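PDB 3SOL: type II secretion pathway related protein from Escherichia coli, which probably acts as the pilotin of the type II secretion system, a small lipoprotein that binds the secretin and guides it to the outer membrane. Local coordinates for residues C24-L29 with P87-L92; S12-T17 with Q33-V38. One frame throughout, in Å; residues are numbered along the deposited sequence.

Contact 1: C24-L29 with P87-L92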
# COMPACT_ATOMS: atom_id res chain seq x y z
N CYS A 24 -11.11 1.76 -6.51
CA CYS A 24 -10.66 2.40 -7.75
C CYS A 24 -10.44 1.39 -8.88
O CYS A 24 -9.68 1.65 -9.81
CB CYS A 24 -9.39 3.21 -7.51
SG CYS A 24 -9.48 4.32 -6.09
N ASN A 25 -11.09 0.23 -8.78
CA ASN A 25 -11.18 -0.70 -9.89
C ASN A 25 -9.86 -1.23 -10.44
O ASN A 25 -9.82 -1.67 -11.58
CB ASN A 25 -12.04 -0.09 -10.99
CG ASN A 25 -13.49 0.01 -10.59
OD1 ASN A 25 -14.06 -0.97 -10.11
ND2 ASN A 25 -14.08 1.18 -10.75
N ARG A 26 -8.80 -1.27 -9.62
CA ARG A 26 -7.49 -1.72 -10.11
C ARG A 26 -7.38 -3.23 -10.00
O ARG A 26 -6.68 -3.79 -9.15
CB ARG A 26 -6.33 -1.02 -9.40
CG ARG A 26 -6.23 0.44 -9.75
CD ARG A 26 -5.82 0.70 -11.22
NE ARG A 26 -4.59 0.04 -11.64
CZ ARG A 26 -3.37 0.59 -11.70
NH1 ARG A 26 -3.16 1.85 -11.33
NH2 ARG A 26 -2.37 -0.12 -12.18
N SER A 27 -8.09 -3.87 -10.93
CA SER A 27 -8.13 -5.30 -11.09
C SER A 27 -6.79 -5.95 -11.48
O SER A 27 -6.64 -7.17 -11.38
CB SER A 27 -9.12 -5.59 -12.20
OG SER A 27 -8.79 -4.84 -13.37
N ASP A 28 -5.86 -5.13 -11.96
CA ASP A 28 -4.58 -5.61 -12.45
C ASP A 28 -3.58 -5.81 -11.33
O ASP A 28 -2.56 -6.48 -11.53
CB ASP A 28 -3.99 -4.63 -13.48
CG ASP A 28 -3.93 -3.20 -12.97
OD1 ASP A 28 -4.92 -2.69 -12.37
OD2 ASP A 28 -2.87 -2.56 -13.21
N LEU A 29 -3.85 -5.23 -10.17
CA LEU A 29 -2.89 -5.30 -9.07
C LEU A 29 -2.92 -6.66 -8.36
O LEU A 29 -3.97 -7.28 -8.27
CB LEU A 29 -3.13 -4.14 -8.10
CG LEU A 29 -2.94 -2.78 -8.76
CD1 LEU A 29 -3.22 -1.64 -7.77
CD2 LEU A 29 -1.53 -2.67 -9.41
N PRO A 87 5.63 3.86 -9.15
CA PRO A 87 6.83 3.08 -8.81
C PRO A 87 6.57 1.75 -8.09
O PRO A 87 7.12 0.71 -8.49
CB PRO A 87 7.63 4.04 -7.92
CG PRO A 87 7.20 5.39 -8.35
CD PRO A 87 5.74 5.25 -8.66
N PHE A 88 5.77 1.76 -7.03
CA PHE A 88 5.46 0.54 -6.27
C PHE A 88 4.74 -0.49 -7.14
O PHE A 88 5.05 -1.67 -7.10
CB PHE A 88 4.63 0.85 -5.03
CG PHE A 88 4.35 -0.35 -4.15
CD1 PHE A 88 5.40 -1.04 -3.54
CD2 PHE A 88 3.05 -0.76 -3.89
CE1 PHE A 88 5.15 -2.15 -2.72
CE2 PHE A 88 2.79 -1.86 -3.06
CZ PHE A 88 3.86 -2.56 -2.47
N ILE A 89 3.78 -0.03 -7.93
CA ILE A 89 3.02 -0.92 -8.83
C ILE A 89 3.97 -1.60 -9.84
O ILE A 89 3.76 -2.75 -10.21
CB ILE A 89 1.89 -0.16 -9.56
CG1 ILE A 89 0.83 0.30 -8.54
CG2 ILE A 89 1.25 -1.03 -10.64
CD1 ILE A 89 -0.23 1.24 -9.11
N GLY A 90 5.01 -0.89 -10.27
CA GLY A 90 6.08 -1.48 -11.11
C GLY A 90 6.82 -2.64 -10.45
O GLY A 90 7.18 -3.61 -11.11
N GLU A 91 7.06 -2.52 -9.15
CA GLU A 91 7.63 -3.61 -8.36
C GLU A 91 6.64 -4.76 -8.17
O GLU A 91 7.02 -5.94 -8.21
CB GLU A 91 8.09 -3.09 -6.99
CG GLU A 91 9.24 -2.10 -7.06
CD GLU A 91 10.51 -2.73 -7.63
OE1 GLU A 91 11.09 -3.61 -6.96
OE2 GLU A 91 10.91 -2.35 -8.76
N LEU A 92 5.37 -4.41 -7.99
CA LEU A 92 4.30 -5.39 -7.82
C LEU A 92 4.13 -6.27 -9.05
O LEU A 92 4.02 -7.49 -8.93
CB LEU A 92 2.96 -4.68 -7.52
CG LEU A 92 2.78 -4.07 -6.13
CD1 LEU A 92 1.40 -3.43 -6.00
CD2 LEU A 92 3.00 -5.12 -5.06
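Ile89 on the helix 86-93 meets two residues of the loop 24-29 with two different branches, a small example of how one branched side chain can serve a charged neighbour and an apolar one at once. Its CG2 methyl goes to Leu29 and its CD1 methyl to the guanidinium end of Arg26. The leucine and isoleucine side chains lie at roughly a right angle, and Leu29 CD2 comes within 3.5 Å of Ile89 CG2, closer than carbons usually pack; the same leucine methyl is 3.9 Å from Ile89 CG1.

Arg26 reaches Ile89 from the opposite direction. Its chain bends at both chi2 (-68°) and chi3 (-55°), which brings the guanidinium alongside the Asp28 carboxylate, at the end facing Ile89, and NH1 then lies 3.7 Å from Ile89 CD1, with the methyl set obliquely to the flat group. That group is held by Asp28 within the loop. The carboxylate takes the arginine side-on: NE donates to OD1 of Asp28 at 2.8 Å and NH2 to Asp28 OD2 at 2.7 Å, both oxygens using syn lone pairs and both bonds nearly straight (176° at NE). Since the two acceptors lie almost in the guanidinium plane, the salt bridge fixes the rotation of the plane, while NH1 has a further hydrogen bond to Asn82 OD1. The methyl of Ile89 thus rests against a guanidinium already bonded through NE, NH2 and NH1.

Nearby, Cys24 is joined to Cys78 by a disulfide, a covalent tie from the start of this loop to the later part of the chain. Arg26 is the centre of an inverse gamma turn and the first residue of a type I beta turn ending at Leu29, in an interhelical connection packed against the last helix of an all-helical pilotin domain.

Contact 2: S12-T17 with Q33-V38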
# COMPACT_ATOMS: atom_id res chain seq x y z
N SER A 12 1.64 2.74 4.48
CA SER A 12 0.91 3.71 3.66
C SER A 12 0.82 3.29 2.20
O SER A 12 -0.24 3.41 1.57
CB SER A 12 1.57 5.08 3.76
OG SER A 12 1.50 5.54 5.10
N ILE A 13 1.93 2.77 1.67
CA ILE A 13 1.96 2.23 0.32
C ILE A 13 1.00 1.04 0.16
O ILE A 13 0.25 0.96 -0.81
CB ILE A 13 3.38 1.81 -0.08
CG1 ILE A 13 4.25 3.07 -0.26
CG2 ILE A 13 3.35 1.02 -1.36
CD1 ILE A 13 5.75 2.83 -0.12
N VAL A 14 1.04 0.12 1.12
CA VAL A 14 0.16 -1.06 1.10
C VAL A 14 -1.34 -0.68 1.24
O VAL A 14 -2.18 -1.22 0.53
CB VAL A 14 0.61 -2.09 2.15
CG1 VAL A 14 -0.45 -3.18 2.38
CG2 VAL A 14 1.95 -2.73 1.72
N SER A 15 -1.66 0.27 2.13
CA SER A 15 -3.07 0.69 2.31
C SER A 15 -3.61 1.42 1.09
O SER A 15 -4.76 1.24 0.71
CB SER A 15 -3.25 1.59 3.53
OG SER A 15 -2.43 2.72 3.38
N ALA A 16 -2.78 2.25 0.47
CA ALA A 16 -3.15 2.95 -0.76
C ALA A 16 -3.40 1.96 -1.90
O ALA A 16 -4.31 2.14 -2.71
CB ALA A 16 -2.03 3.96 -1.14
N THR A 17 -2.60 0.90 -1.95
CA THR A 17 -2.75 -0.13 -2.96
C THR A 17 -4.05 -0.90 -2.73
O THR A 17 -4.79 -1.20 -3.68
CB THR A 17 -1.51 -1.08 -2.96
OG1 THR A 17 -0.32 -0.28 -3.18
CG2 THR A 17 -1.62 -2.08 -4.04
N GLN A 33 -1.54 -10.84 -0.23
CA GLN A 33 -0.37 -11.65 0.11
C GLN A 33 0.81 -11.29 -0.78
O GLN A 33 1.93 -11.14 -0.30
CB GLN A 33 -0.66 -13.14 -0.05
CG GLN A 33 0.48 -14.03 0.42
CD GLN A 33 0.27 -15.52 0.11
OE1 GLN A 33 -0.70 -15.90 -0.56
NE2 GLN A 33 1.17 -16.36 0.61
N SER A 34 0.55 -11.16 -2.08
CA SER A 34 1.61 -10.78 -3.01
C SER A 34 2.17 -9.39 -2.70
O SER A 34 3.38 -9.19 -2.69
CB SER A 34 1.11 -10.83 -4.45
OG SER A 34 0.90 -12.18 -4.83
N ILE A 35 1.27 -8.45 -2.41
CA ILE A 35 1.66 -7.07 -2.08
C ILE A 35 2.53 -7.04 -0.83
O ILE A 35 3.58 -6.39 -0.79
CB ILE A 35 0.40 -6.17 -1.88
CG1 ILE A 35 -0.36 -6.03 -3.22
CG2 ILE A 35 0.79 -4.80 -1.32
CD1 ILE A 35 -1.81 -5.52 -3.08
N LEU A 36 2.11 -7.79 0.18
CA LEU A 36 2.89 -7.87 1.43
C LEU A 36 4.26 -8.52 1.22
O LEU A 36 5.26 -8.07 1.80
CB LEU A 36 2.08 -8.58 2.52
CG LEU A 36 0.93 -7.75 3.09
CD1 LEU A 36 0.01 -8.59 3.95
CD2 LEU A 36 1.50 -6.57 3.90
N ASN A 37 4.32 -9.57 0.39
CA ASN A 37 5.59 -10.23 0.04
C ASN A 37 6.55 -9.25 -0.61
O ASN A 37 7.74 -9.26 -0.32
CB ASN A 37 5.38 -11.40 -0.95
CG ASN A 37 4.69 -12.60 -0.32
OD1 ASN A 37 4.56 -12.71 0.90
ND2 ASN A 37 4.21 -13.52 -1.18
N VAL A 38 6.02 -8.45 -1.52
CA VAL A 38 6.80 -7.46 -2.25
C VAL A 38 7.26 -6.33 -1.31
O VAL A 38 8.40 -5.89 -1.39
CB VAL A 38 6.01 -6.90 -3.45
CG1 VAL A 38 6.75 -5.72 -4.08
CG2 VAL A 38 5.78 -8.01 -4.48
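The carbonyl oxygen of Ile13 is gripped twice by Thr17: the hydroxyl OG1 donates to it at 2.7 Å and the backbone N at 3.1 Å, the two arriving from opposite faces of the carbonyl plane. The hydroxyl comes in tilted 31° from that plane. Returning a threonine hydroxyl to the carbonyl one turn earlier is a familiar way to bury it inside a helix, and here it leaves the methyl of Thr17 for apolar packing. With OG1 beside the backbone N (chi1 -58°), the methyl CG2 is left to face the helix 32-45, where it meets Ile35 CD1 tip to tip at 3.6 Å.

These residues belong to an antiparallel helix pair in the core of the pilotin's all-helical fold. The local axes of 12-17 and 33-38 run 158° apart in direction and approach to 10.6 Å, a separation bridged by branched side chains. Ile35 presents both of its methyls to the first helix: CD1 takes Thr17, and CG2 packs at 3.9 Å on CG2 of Val14. The Val14 and Ile35 side chains cross obliquely, and the CA atoms of Val14 and Ile35 are the nearest pair across the two segments.

The other methyl of Val14, CG1, turns toward Leu36, whose CD2 lies 4.2 Å from it; the two side chains stand at about a right angle. Thus the valine straddles two consecutive residues of the second helix, one per methyl. Ser60 of the helix 53-69 also touches Val14.

Overall arrangement
From the N terminus, the chain first supplies 12-17 on the helix 5-23, then the loop 24-29, then 33-38 on the helix 32-45. Contact 2 closes the short connection between these first two helices, with only 15 residues between its segments. Contact 1 closes a far longer loop, bringing the helix 86-93 back to the connection that contact 2 spans. Their segments alternate along the chain, so the contacts cross rather than nest. With centres about 10 Å apart, they also touch: Phe88 packs on Ile13 and Thr17, and Leu92 on Thr17 and Ile35. Together they tie the C-terminal helix to the first two helices and their connection.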